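Local coordinates for protein triacylglycerol lipase (Clostridium botulinum, PDB 5AH1) that hydrolyses carboxylic ester bonds as a zinc-binding triacylglycerol lipase of the alpha/beta-hydrolase fold, and also breaks down synthetic polyesters, at residues L95-K98 against G102-D105; A132-A137 against V144-A149; G233-D238 against G364-N369; V346-P351 against I421-H426. All blocks are in the same frame, centred on the assembly; numbering follows the deposited sequence. Where two conformers were deposited one is given.

Interaction 1. Residues L95-K98 against G102-D105; sequences LGYK and GVVD
Lys98 and Gly102 pair through their backbones in a single antiparallel hydrogen-bonded bridge: Lys98 N donates to Gly102 O at 2.9 Å, while the return bond from Gly102 N to Lys98 O is short, 2.8 Å, but bent and therefore weak. From this bridge the Lys98 side chain folds back along its own segment. Its CB lies 3.5 Å from Gly102 O, and CG still brushes the same oxygen. A bend at CB-CG (chi2 -75°) turns the chain, and CE then passes Asp105 OD2 at 4.0 Å. A second bend (chi4 -72°) swings the tip toward Gly96 O, which NZ reaches at 3.1 Å from above the carbonyl plane; Arg91 O is another acceptor for NZ. The ammonium is therefore held by two carbonyls, whereas the Asp105 carboxylate, with OD2 at 4.9 Å from NZ, could offer at most a longer-range attraction and forms its salt bridge with Arg91.

On the other flank the Tyr97 ring covers Gly102. Gly102 CA sits 3.7 Å from the ring centroid and 21° off its normal, a CH-pi contact made possible by the bare alpha carbon. Val103 CG1 approaches Tyr97 CE1 obliquely at 3.9 Å. Beyond the ring, Tyr97 OH bonds to Thr432 and, through a water, connects to Val103 N.

The turn belongs to the long surface loop following strand 80-83. Val103 and Val104 lean on Ile52 of helix 49-54, and Asp105, at the N-cap of helix 106-112, makes a weak capping bond through OD1 to Glu108 N.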
loop_
_atom_site.group_PDB
_atom_site.type_symbol
_atom_site.label_atom_id
_atom_site.label_comp_id
_atom_site.label_asym_id
_atom_site.label_seq_id
_atom_site.Cartn_x
_atom_site.Cartn_y
_atom_site.Cartn_z
ATOM N N LEU A 95 17.606 -7.773 -5.509
ATOM C CA LEU A 95 18.444 -8.951 -5.305
ATOM C C LEU A 95 17.774 -9.952 -4.381
ATOM O O LEU A 95 18.428 -10.607 -3.568
ATOM C CB LEU A 95 19.818 -8.537 -4.771
ATOM C CG LEU A 95 20.604 -7.680 -5.767
ATOM C CD1 LEU A 95 21.872 -7.157 -5.153
ATOM C CD2 LEU A 95 20.923 -8.449 -7.034
ATOM N N GLY A 96 16.465 -10.094 -4.532
ATOM C CA GLY A 96 15.742 -11.140 -3.833
ATOM C C GLY A 96 15.110 -10.731 -2.517
ATOM O O GLY A 96 14.360 -11.523 -1.943
ATOM N N TYR A 97 15.408 -9.533 -2.017
ATOM C CA TYR A 97 14.752 -9.074 -0.803
ATOM C C TYR A 97 13.304 -8.770 -1.144
ATOM O O TYR A 97 13.046 -7.962 -2.028
ATOM C CB TYR A 97 15.419 -7.813 -0.255
ATOM C CG TYR A 97 14.979 -7.495 1.156
ATOM C CD1 TYR A 97 15.644 -8.035 2.244
ATOM C CD2 TYR A 97 13.886 -6.674 1.401
ATOM C CE1 TYR A 97 15.235 -7.763 3.532
ATOM C CE2 TYR A 97 13.470 -6.411 2.688
ATOM C CZ TYR A 97 14.154 -6.949 3.749
ATOM O OH TYR A 97 13.751 -6.703 5.040
ATOM N N LYS A 98 12.368 -9.415 -0.452
ATOM C CA LYS A 98 10.947 -9.321 -0.802
ATOM C C LYS A 98 10.213 -8.213 -0.054
ATOM O O LYS A 98 10.409 -8.029 1.146
ATOM C CB LYS A 98 10.242 -10.656 -0.512
ATOM C CG LYS A 98 10.750 -11.804 -1.360
ATOM C CD LYS A 98 10.246 -11.732 -2.805
ATOM C CE LYS A 98 10.860 -12.827 -3.686
ATOM N NZ LYS A 98 12.287 -12.563 -3.970
ATOM N N GLY A 102 10.428 -9.767 3.377
ATOM C CA GLY A 102 11.850 -9.480 3.446
ATOM C C GLY A 102 12.716 -10.669 3.088
ATOM O O GLY A 102 12.741 -11.105 1.934
ATOM N N VAL A 103 13.430 -11.194 4.083
ATOM C CA VAL A 103 14.212 -12.418 3.905
ATOM C C VAL A 103 13.365 -13.671 4.064
ATOM O O VAL A 103 13.859 -14.780 3.841
ATOM C CB VAL A 103 15.397 -12.489 4.877
ATOM C CG1 VAL A 103 16.367 -11.353 4.600
ATOM C CG2 VAL A 103 14.931 -12.484 6.330
ATOM N N VAL A 104 12.103 -13.497 4.459
ATOM C CA VAL A 104 11.136 -14.591 4.467
ATOM C C VAL A 104 10.196 -14.392 3.285
ATOM O O VAL A 104 9.614 -13.347 3.147
ATOM C CB VAL A 104 10.327 -14.629 5.772
ATOM C CG1 VAL A 104 9.259 -15.728 5.720
ATOM C CG2 VAL A 104 11.255 -14.812 6.976
ATOM N N ASP A 105 10.054 -15.390 2.425
ATOM C CA ASP A 105 9.227 -15.247 1.230
ATOM C C ASP A 105 7.784 -15.631 1.573
ATOM O O ASP A 105 7.420 -16.809 1.500
ATOM C CB ASP A 105 9.801 -16.110 0.103
ATOM C CG ASP A 105 9.110 -15.875 -1.229
ATOM O OD1 ASP A 105 8.037 -15.238 -1.254
ATOM O OD2 ASP A 105 9.633 -16.324 -2.265
HETATM O O HOH W 1 13.330 -13.567 0.633
HETATM O O HOH W 2 13.325 -9.159 6.560
#

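Interaction 2. Residues A132-A137 against V144-A149; sequences ACELYA and VDYGEA
Val144 wedges its two methyls against the helix segment 132-137. CG2 meets Ala137 CB at 3.9 Å, and CG1, anti to the backbone N (chi1 178°), lies 3.8 Å from Glu134 CG while also resting over one face of the Tyr146 ring. Cys133 completes this close-packed side: its CB touches Tyr146 CD1 at 3.9 Å, and its SG lies 3.6 Å from Asp145 O, with only an oblique sulfur-aromatic approach to the ring.

The looser part is the backbone gap between Cys133 O and Asp145 N, together with the Asp145 carboxylate. A water spans the gap, donating to Cys133 O at 2.7 Å and accepting from Asp145 N at 3.0 Å. The partly exposed Asp145 turns its carboxylate to other partners, closing an Asx turn through OD1 onto Gly147 N and pairing with Arg158.

Deep in the contact, Tyr146 OH donates to Glu134 OE2 over 2.6 Å. The acceptor lies in the ring plane and uses its anti lone pair, with carboxylate and ring planes 76° apart. Glu134 OE1 accepts from Gly123 N, so both oxygens act as acceptors, consistent with a buried, ionised carboxylate. Tyr146 in turn meets His156, a zinc ligand, edge-to-face. The hydroxyl bond to Glu134 thus probably helps to position the ring beside His156, from the same helix that supplies the zinc ligand Asp130.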
loop_
_atom_site.group_PDB
_atom_site.type_symbol
_atom_site.label_atom_id
_atom_site.label_comp_id
_atom_site.label_asym_id
_atom_site.label_seq_id
_atom_site.Cartn_x
_atom_site.Cartn_y
_atom_site.Cartn_z
ATOM N N ALA A 132 -3.674 1.260 -10.192
ATOM C CA ALA A 132 -4.816 0.382 -10.398
ATOM C C ALA A 132 -4.872 -0.158 -11.834
ATOM O O ALA A 132 -5.163 -1.335 -12.044
ATOM C CB ALA A 132 -6.109 1.077 -10.025
ATOM N N CYS A 133 -4.594 0.701 -12.815
ATOM C CA CYS A 133 -4.540 0.266 -14.199
ATOM C C CYS A 133 -3.420 -0.740 -14.397
ATOM O O CYS A 133 -3.568 -1.714 -15.129
ATOM C CB CYS A 133 -4.329 1.463 -15.130
ATOM S SG CYS A 133 -5.696 2.674 -15.133
ATOM N N GLU A 134 -2.284 -0.491 -13.753
ATOM C CA GLU A 134 -1.160 -1.420 -13.808
ATOM C C GLU A 134 -1.523 -2.745 -13.141
ATOM O O GLU A 134 -1.175 -3.810 -13.653
ATOM C CB GLU A 134 0.066 -0.781 -13.176
ATOM C CG GLU A 134 0.554 0.421 -13.990
ATOM C CD GLU A 134 1.396 1.393 -13.198
ATOM O OE1 GLU A 134 1.730 1.125 -12.027
ATOM O OE2 GLU A 134 1.746 2.454 -13.767
ATOM N N LEU A 135 -2.211 -2.685 -12.006
ATOM C CA LEU A 135 -2.625 -3.887 -11.291
ATOM C C LEU A 135 -3.573 -4.758 -12.129
ATOM O O LEU A 135 -3.430 -5.984 -12.189
ATOM C CB LEU A 135 -3.283 -3.490 -9.972
ATOM C CG LEU A 135 -3.772 -4.620 -9.078
ATOM C CD1 LEU A 135 -2.660 -5.607 -8.775
ATOM C CD2 LEU A 135 -4.343 -4.029 -7.798
ATOM N N TYR A 136 -4.531 -4.112 -12.789
ATOM C CA TYR A 136 -5.410 -4.800 -13.726
ATOM C C TYR A 136 -4.617 -5.591 -14.769
ATOM O O TYR A 136 -4.814 -6.800 -14.931
ATOM C CB TYR A 136 -6.365 -3.789 -14.380
ATOM C CG TYR A 136 -7.201 -4.379 -15.479
ATOM C CD1 TYR A 136 -8.375 -5.064 -15.206
ATOM C CD2 TYR A 136 -6.815 -4.253 -16.799
ATOM C CE1 TYR A 136 -9.129 -5.619 -16.225
ATOM C CE2 TYR A 136 -7.554 -4.809 -17.821
ATOM C CZ TYR A 136 -8.710 -5.503 -17.528
ATOM O OH TYR A 136 -9.455 -6.044 -18.549
ATOM N N ALA A 137 -3.680 -4.936 -15.430
ATOM C CA ALA A 137 -2.886 -5.606 -16.456
ATOM C C ALA A 137 -1.978 -6.670 -15.867
ATOM O O ALA A 137 -1.740 -7.705 -16.501
ATOM C CB ALA A 137 -2.075 -4.592 -17.229
ATOM N N VAL A 144 -0.646 -2.140 -20.167
ATOM C CA VAL A 144 -1.323 -1.183 -19.313
ATOM C C VAL A 144 -1.978 -0.094 -20.161
ATOM O O VAL A 144 -1.345 0.463 -21.064
ATOM C CB VAL A 144 -0.322 -0.533 -18.343
ATOM C CG1 VAL A 144 -1.001 0.512 -17.470
ATOM C CG2 VAL A 144 0.361 -1.601 -17.469
ATOM N N ASP A 145 -3.223 0.227 -19.822
ATOM C CA ASP A 145 -4.017 1.252 -20.501
ATOM C C ASP A 145 -4.576 2.177 -19.435
ATOM O O ASP A 145 -5.424 1.765 -18.654
ATOM C CB ASP A 145 -5.110 0.565 -21.323
ATOM C CG ASP A 145 -5.990 1.515 -22.102
ATOM O OD1 ASP A 145 -5.983 2.741 -21.875
ATOM O OD2 ASP A 145 -6.724 1.024 -22.985
ATOM N N TYR A 146 -4.071 3.409 -19.388
ATOM C CA TYR A 146 -4.448 4.360 -18.347
ATOM C C TYR A 146 -5.733 5.117 -18.657
ATOM O O TYR A 146 -6.192 5.887 -17.821
ATOM C CB TYR A 146 -3.306 5.366 -18.136
ATOM C CG TYR A 146 -2.022 4.744 -17.640
ATOM C CD1 TYR A 146 -1.937 4.263 -16.345
ATOM C CD2 TYR A 146 -0.907 4.616 -18.460
ATOM C CE1 TYR A 146 -0.780 3.696 -15.876
ATOM C CE2 TYR A 146 0.264 4.050 -17.994
ATOM C CZ TYR A 146 0.321 3.579 -16.708
ATOM O OH TYR A 146 1.503 3.022 -16.266
ATOM N N GLY A 147 -6.288 4.899 -19.847
ATOM C CA GLY A 147 -7.482 5.589 -20.283
ATOM C C GLY A 147 -7.133 6.790 -21.143
ATOM O O GLY A 147 -6.307 7.620 -20.767
ATOM N N GLU A 148 -7.760 6.901 -22.307
ATOM C CA GLU A 148 -7.521 8.082 -23.140
ATOM C C GLU A 148 -7.793 9.383 -22.385
ATOM O O GLU A 148 -6.998 10.326 -22.439
ATOM C CB GLU A 148 -8.374 8.045 -24.403
ATOM C CG GLU A 148 -8.144 9.226 -25.335
ATOM C CD GLU A 148 -8.931 9.094 -26.616
ATOM O OE1 GLU A 148 -8.467 8.383 -27.529
ATOM O OE2 GLU A 148 -10.027 9.684 -26.697
ATOM N N ALA A 149 -8.933 9.445 -21.711
ATOM C CA ALA A 149 -9.352 10.689 -21.090
ATOM C C ALA A 149 -8.370 11.081 -19.999
ATOM O O ALA A 149 -7.923 12.219 -19.925
ATOM C CB ALA A 149 -10.760 10.579 -20.561
HETATM O O HOH W 3 -4.440 -1.606 -17.730
#

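Interaction 3. Residues G233-D238 against G364-N369; sequences GTTLSD and GRYSRN. With K (potassium ion), chain D.
The Tyr366 ring lies across the start of helix 235-239, overlapping Thr235 obliquely: CD2 comes to 3.7 Å from Thr235 CB, and farther along the ring Tyr366 OH passes Asp238 CB at 3.9 Å. With CG anti to the backbone N (chi1 -178°), the ring reaches from its loop over the residues one helical turn apart. A water fills in beside it, accepting from Thr235 OG1 at 2.8 Å and donating to Tyr366 O at 2.9 Å.

The helix beneath begins with a standard N-cap. Thr234 OG1 accepts from Leu236 N at 3.1 Å, an ST turn that satisfies an amide of the first turn. At the other end of this short helix the carbonyls are put to use by a potassium ion, bound by Ser237 O at 2.8 Å and Asp238 O at 2.7 Å, with Met240 as the third protein ligand.

Asp238 also reaches the loop with its side chain. Arg368 NH1 makes a salt bridge to Asp238 OD2 at 2.8 Å, although the hydrogen bond within it is weak, with an angle of 139° at the hydrogen. The two side chains meet at about a right angle, the carboxylate lying near the guanidinium edge with the planes 32° apart. Thr310 OG1 bonds to both Asp238 OD2 and Arg368 NH2, bracing the pair.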
loop_
_atom_site.group_PDB
_atom_site.type_symbol
_atom_site.label_atom_id
_atom_site.label_comp_id
_atom_site.label_asym_id
_atom_site.label_seq_id
_atom_site.Cartn_x
_atom_site.Cartn_y
_atom_site.Cartn_z
ATOM N N GLY A 233 -5.056 9.391 3.963
ATOM C CA GLY A 233 -3.778 10.046 3.736
ATOM C C GLY A 233 -2.843 9.923 4.928
ATOM O O GLY A 233 -3.168 9.325 5.959
ATOM N N THR A 234 -1.659 10.480 4.772
ATOM C CA THR A 234 -0.725 10.598 5.857
ATOM C C THR A 234 -0.189 12.014 5.899
ATOM O O THR A 234 0.193 12.585 4.879
ATOM C CB THR A 234 0.450 9.606 5.739
ATOM O OG1 THR A 234 1.421 9.991 6.702
ATOM C CG2 THR A 234 1.075 9.572 4.330
ATOM N N THR A 235 -0.128 12.569 7.104
ATOM C CA THR A 235 0.402 13.918 7.256
ATOM C C THR A 235 1.909 13.979 7.031
ATOM O O THR A 235 2.455 15.060 6.897
ATOM C CB THR A 235 0.022 14.560 8.596
ATOM O OG1 THR A 235 0.623 13.847 9.678
ATOM C CG2 THR A 235 -1.491 14.640 8.761
ATOM N N LEU A 236 2.561 12.829 6.897
ATOM C CA LEU A 236 3.962 12.823 6.473
ATOM C C LEU A 236 4.097 13.447 5.088
ATOM O O LEU A 236 5.034 14.215 4.823
ATOM C CB LEU A 236 4.556 11.417 6.487
ATOM C CG LEU A 236 6.060 11.341 6.198
ATOM C CD1 LEU A 236 6.866 12.151 7.204
ATOM C CD2 LEU A 236 6.497 9.901 6.191
ATOM N N SER A 237 3.156 13.160 4.191
ATOM C CA SER A 237 3.175 13.838 2.910
ATOM C C SER A 237 2.824 15.318 3.081
ATOM O O SER A 237 3.500 16.184 2.518
ATOM C CB SER A 237 2.258 13.190 1.884
ATOM O OG SER A 237 2.304 13.985 0.712
ATOM N N ASP A 238 1.773 15.625 3.835
ATOM C CA ASP A 238 1.359 17.011 4.014
ATOM C C ASP A 238 2.525 17.905 4.470
ATOM O O ASP A 238 2.700 19.013 3.978
ATOM C CB ASP A 238 0.263 17.127 5.064
ATOM C CG ASP A 238 -1.028 16.418 4.691
ATOM O OD1 ASP A 238 -1.121 15.753 3.661
ATOM O OD2 ASP A 238 -1.974 16.507 5.495
ATOM N N GLY A 364 3.884 13.237 14.820
ATOM C CA GLY A 364 3.382 13.194 16.182
ATOM C C GLY A 364 3.159 14.553 16.821
ATOM O O GLY A 364 2.667 14.628 17.949
ATOM N N ARG A 365 3.503 15.622 16.110
ATOM C CA ARG A 365 3.226 16.970 16.601
ATOM C C ARG A 365 2.692 17.890 15.512
ATOM O O ARG A 365 2.649 19.114 15.683
ATOM C CB ARG A 365 4.480 17.585 17.215
ATOM C CG ARG A 365 5.596 17.883 16.214
ATOM C CD ARG A 365 6.896 18.200 16.942
ATOM N NE ARG A 365 7.301 17.045 17.733
ATOM C CZ ARG A 365 8.099 17.085 18.789
ATOM N NH1 ARG A 365 8.598 18.246 19.200
ATOM N NH2 ARG A 365 8.385 15.955 19.432
ATOM N N TYR A 366 2.281 17.306 14.391
ATOM C CA TYR A 366 1.802 18.091 13.256
ATOM C C TYR A 366 0.296 18.312 13.316
ATOM O O TYR A 366 -0.487 17.360 13.274
ATOM C CB TYR A 366 2.167 17.409 11.941
ATOM C CG TYR A 366 1.750 18.180 10.705
ATOM C CD1 TYR A 366 2.544 19.183 10.195
ATOM C CD2 TYR A 366 0.568 17.908 10.054
ATOM C CE1 TYR A 366 2.166 19.896 9.065
ATOM C CE2 TYR A 366 0.182 18.594 8.923
ATOM C CZ TYR A 366 0.981 19.585 8.432
ATOM O OH TYR A 366 0.601 20.256 7.293
ATOM N N SER A 367 -0.075 19.584 13.411
ATOM C CA SER A 367 -1.457 20.025 13.339
ATOM C C SER A 367 -1.659 20.916 12.135
ATOM O O SER A 367 -0.692 21.417 11.545
ATOM C CB SER A 367 -1.821 20.814 14.589
ATOM O OG SER A 367 -1.778 19.979 15.717
ATOM N N ARG A 368 -2.919 21.127 11.780
ATOM C CA ARG A 368 -3.244 22.055 10.704
ATOM C C ARG A 368 -4.715 22.422 10.742
ATOM O O ARG A 368 -5.590 21.543 10.784
ATOM C CB ARG A 368 -2.909 21.434 9.341
ATOM C CG ARG A 368 -3.109 22.383 8.176
ATOM C CD ARG A 368 -2.932 21.698 6.846
ATOM N NE ARG A 368 -3.966 20.686 6.652
ATOM C CZ ARG A 368 -3.793 19.531 6.037
ATOM N NH1 ARG A 368 -2.609 19.205 5.541
ATOM N NH2 ARG A 368 -4.805 18.689 5.939
ATOM N N ASN A 369 -4.988 23.721 10.740
ATOM C CA ASN A 369 -6.355 24.208 10.609
ATOM C C ASN A 369 -6.355 25.304 9.555
ATOM O O ASN A 369 -6.223 26.495 9.859
ATOM C CB ASN A 369 -6.906 24.684 11.950
ATOM C CG ASN A 369 -8.416 24.832 11.933
ATOM O OD1 ASN A 369 -9.002 25.201 10.918
ATOM N ND2 ASN A 369 -9.054 24.534 13.056
HETATM K K K D . 3.522 18.733 1.427
HETATM O O HOH W 4 -0.100 14.678 12.216
#

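Interaction 4. Residues V346-P351 against I421-H426; sequences VAQIGP and IINTDH. With K (potassium ion), chain C.
Gln348 and Asn423 meet at about a right angle, amide to amide, with their planes 56° apart. Gln348 NE2 donates to Asn423 OD1 at 2.8 Å in a nearly straight bond (166° at the hydrogen). The acceptor lies in the Gln348 amide plane, and the donor comes in at a wide angle to the Asn423 C=O and only slightly out of its plane, so the two amides can be twisted about the bond without bending it. The Gln348 chain, extended beyond CG (chi2 174°), carries its amide across to the partner. A water makes a second link beside the first, donating to Gln348 OE1 at 2.7 Å and accepting from Asn423 N at 2.9 Å. Both ends of the glutamine amide are thereby engaged, which should fix its rotation.

Pro351 is set differently, alongside Asn423 and pointing the same way: its CB rests 3.6 Å from Asn423 O, with CG near Asn423 CB. Its carbonyl turns instead to a potassium ion, bound by Pro351 O at 2.4 Å and by Asp425 OD2 at 2.5 Å. These two oxygens are 3.3 Å apart without a hydrogen bond, and the shared cation probably offsets their repulsion. Asp428 and three waters also bind the ion, and Asp425 OD2 accepts from Asn353 N as well.

Next to Asp425, His426 bonds to Asp384 and packs on Ser182, consistent with the catalytic triad of an alpha/beta-hydrolase. The contact thus joins the chain leaving strand 345-347 of the small two-stranded sheet, flanked by helix 357-363, to the loop running from strand 415-417 of the central sheet toward helix 437-448.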
loop_
_atom_site.group_PDB
_atom_site.type_symbol
_atom_site.label_atom_id
_atom_site.label_comp_id
_atom_site.label_asym_id
_atom_site.label_seq_id
_atom_site.Cartn_x
_atom_site.Cartn_y
_atom_site.Cartn_z
ATOM N N VAL A 346 5.388 10.241 20.140
ATOM C CA VAL A 346 6.801 10.018 19.874
ATOM C C VAL A 346 7.078 8.540 19.671
ATOM O O VAL A 346 6.324 7.681 20.131
ATOM C CB VAL A 346 7.680 10.551 21.015
ATOM C CG1 VAL A 346 7.462 12.030 21.164
ATOM C CG2 VAL A 346 7.373 9.842 22.316
ATOM N N ALA A 347 8.153 8.231 18.961
ATOM C CA ALA A 347 8.506 6.838 18.709
ATOM C C ALA A 347 8.689 6.040 19.992
ATOM O O ALA A 347 9.310 6.525 20.945
ATOM C CB ALA A 347 9.790 6.784 17.914
ATOM N N GLN A 348 8.145 4.823 20.017
ATOM C CA GLN A 348 8.491 3.839 21.039
ATOM C C GLN A 348 9.855 3.249 20.722
ATOM O O GLN A 348 10.066 2.682 19.655
ATOM C CB GLN A 348 7.491 2.681 21.069
ATOM C CG GLN A 348 6.064 3.030 21.464
ATOM C CD GLN A 348 5.145 1.834 21.305
ATOM O OE1 GLN A 348 4.477 1.678 20.293
ATOM N NE2 GLN A 348 5.143 0.965 22.292
ATOM N N ILE A 349 10.774 3.371 21.667
ATOM C CA ILE A 349 12.111 2.820 21.512
ATOM C C ILE A 349 12.049 1.305 21.663
ATOM O O ILE A 349 11.627 0.794 22.701
ATOM C CB ILE A 349 13.075 3.424 22.550
ATOM C CG1 ILE A 349 13.004 4.955 22.512
ATOM C CG2 ILE A 349 14.503 2.932 22.312
ATOM C CD1 ILE A 349 13.266 5.559 21.142
ATOM N N GLY A 350 12.469 0.594 20.620
ATOM C CA GLY A 350 12.358 -0.851 20.570
ATOM C C GLY A 350 11.518 -1.205 19.359
ATOM O O GLY A 350 12.042 -1.633 18.327
ATOM N N PRO A 351 10.203 -0.982 19.450
ATOM C CA PRO A 351 9.320 -1.298 18.324
ATOM C C PRO A 351 9.568 -0.474 17.060
ATOM O O PRO A 351 9.432 -0.997 15.963
ATOM C CB PRO A 351 7.924 -1.008 18.894
ATOM C CG PRO A 351 8.084 -1.155 20.367
ATOM C CD PRO A 351 9.439 -0.628 20.659
ATOM N N ILE A 421 -2.786 -3.510 15.651
ATOM C CA ILE A 421 -1.515 -4.209 15.732
ATOM C C ILE A 421 -0.532 -3.258 16.392
ATOM O O ILE A 421 0.165 -2.484 15.724
ATOM C CB ILE A 421 -1.024 -4.687 14.342
ATOM C CG1 ILE A 421 -2.132 -5.434 13.580
ATOM C CG2 ILE A 421 0.209 -5.559 14.508
ATOM C CD1 ILE A 421 -1.713 -5.853 12.152
ATOM N N ILE A 422 -0.520 -3.273 17.719
ATOM C CA ILE A 422 0.318 -2.358 18.483
ATOM C C ILE A 422 1.790 -2.802 18.503
ATOM O O ILE A 422 2.127 -3.933 18.133
ATOM C CB ILE A 422 -0.199 -2.165 19.924
ATOM C CG1 ILE A 422 -0.243 -3.501 20.661
ATOM C CG2 ILE A 422 -1.583 -1.507 19.907
ATOM C CD1 ILE A 422 -0.570 -3.386 22.124
ATOM N N ASN A 423 2.659 -1.890 18.938
ATOM C CA ASN A 423 4.096 -2.128 19.031
ATOM C C ASN A 423 4.695 -2.638 17.725
ATOM O O ASN A 423 5.611 -3.469 17.745
ATOM C CB ASN A 423 4.391 -3.133 20.151
ATOM C CG ASN A 423 3.821 -2.701 21.480
ATOM O OD1 ASN A 423 3.883 -1.528 21.844
ATOM N ND2 ASN A 423 3.244 -3.648 22.208
ATOM N N THR A 424 4.183 -2.146 16.598
ATOM C CA THR A 424 4.541 -2.662 15.286
ATOM C C THR A 424 4.648 -1.495 14.332
ATOM O O THR A 424 3.665 -0.788 14.107
ATOM C CB THR A 424 3.468 -3.646 14.795
ATOM O OG1 THR A 424 3.351 -4.721 15.734
ATOM C CG2 THR A 424 3.814 -4.200 13.429
ATOM N N ASP A 425 5.838 -1.260 13.793
ATOM C CA ASP A 425 6.010 -0.148 12.864
ATOM C C ASP A 425 5.545 -0.489 11.461
ATOM O O ASP A 425 5.193 -1.623 11.158
ATOM C CB ASP A 425 7.426 0.478 12.912
ATOM C CG ASP A 425 8.518 -0.322 12.202
ATOM O OD1 ASP A 425 8.318 -0.900 11.118
ATOM O OD2 ASP A 425 9.646 -0.304 12.737
ATOM N N HIS A 426 5.566 0.532 10.608
ATOM C CA HIS A 426 5.002 0.452 9.281
ATOM C C HIS A 426 5.534 -0.715 8.450
ATOM O O HIS A 426 4.781 -1.322 7.705
ATOM C CB HIS A 426 5.286 1.769 8.557
ATOM C CG HIS A 426 4.469 1.959 7.320
ATOM N ND1 HIS A 426 3.114 2.199 7.357
ATOM C CD2 HIS A 426 4.809 1.955 6.011
ATOM C CE1 HIS A 426 2.656 2.334 6.125
ATOM N NE2 HIS A 426 3.667 2.194 5.289
HETATM K K K C . 10.500 -2.163 14.128
HETATM O O HOH W 5 1.961 0.721 19.847
HETATM O O HOH W 6 12.379 -1.626 15.583
HETATM O O HOH W 7 12.404 -2.126 12.611
HETATM O O HOH W 8 11.147 -4.600 14.558
#

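Overall arrangement
Interactions 1 and 2 come first along the chain, each closing before the next opens, whereas the segments of interactions 3 and 4 alternate, so 233-238, 346-351, 364-369 and 421-426 interlock. That pair is also the closest in space: centres 18 Å apart, nearest atoms about 4 Å, with helix 357-363 packing on both. Interactions 2 and 4 lie on opposite sides of the chain's centre, 36 Å between centres. None uses a strand of the central parallel sheet; they lie in loops, helices and the two small antiparallel sheets. Interaction 2 adjoins the zinc site and interactions 3 and 4 each include a potassium site, so the two potassium sites belong to neighbouring contacts, while the zinc-side contact lies well away from both.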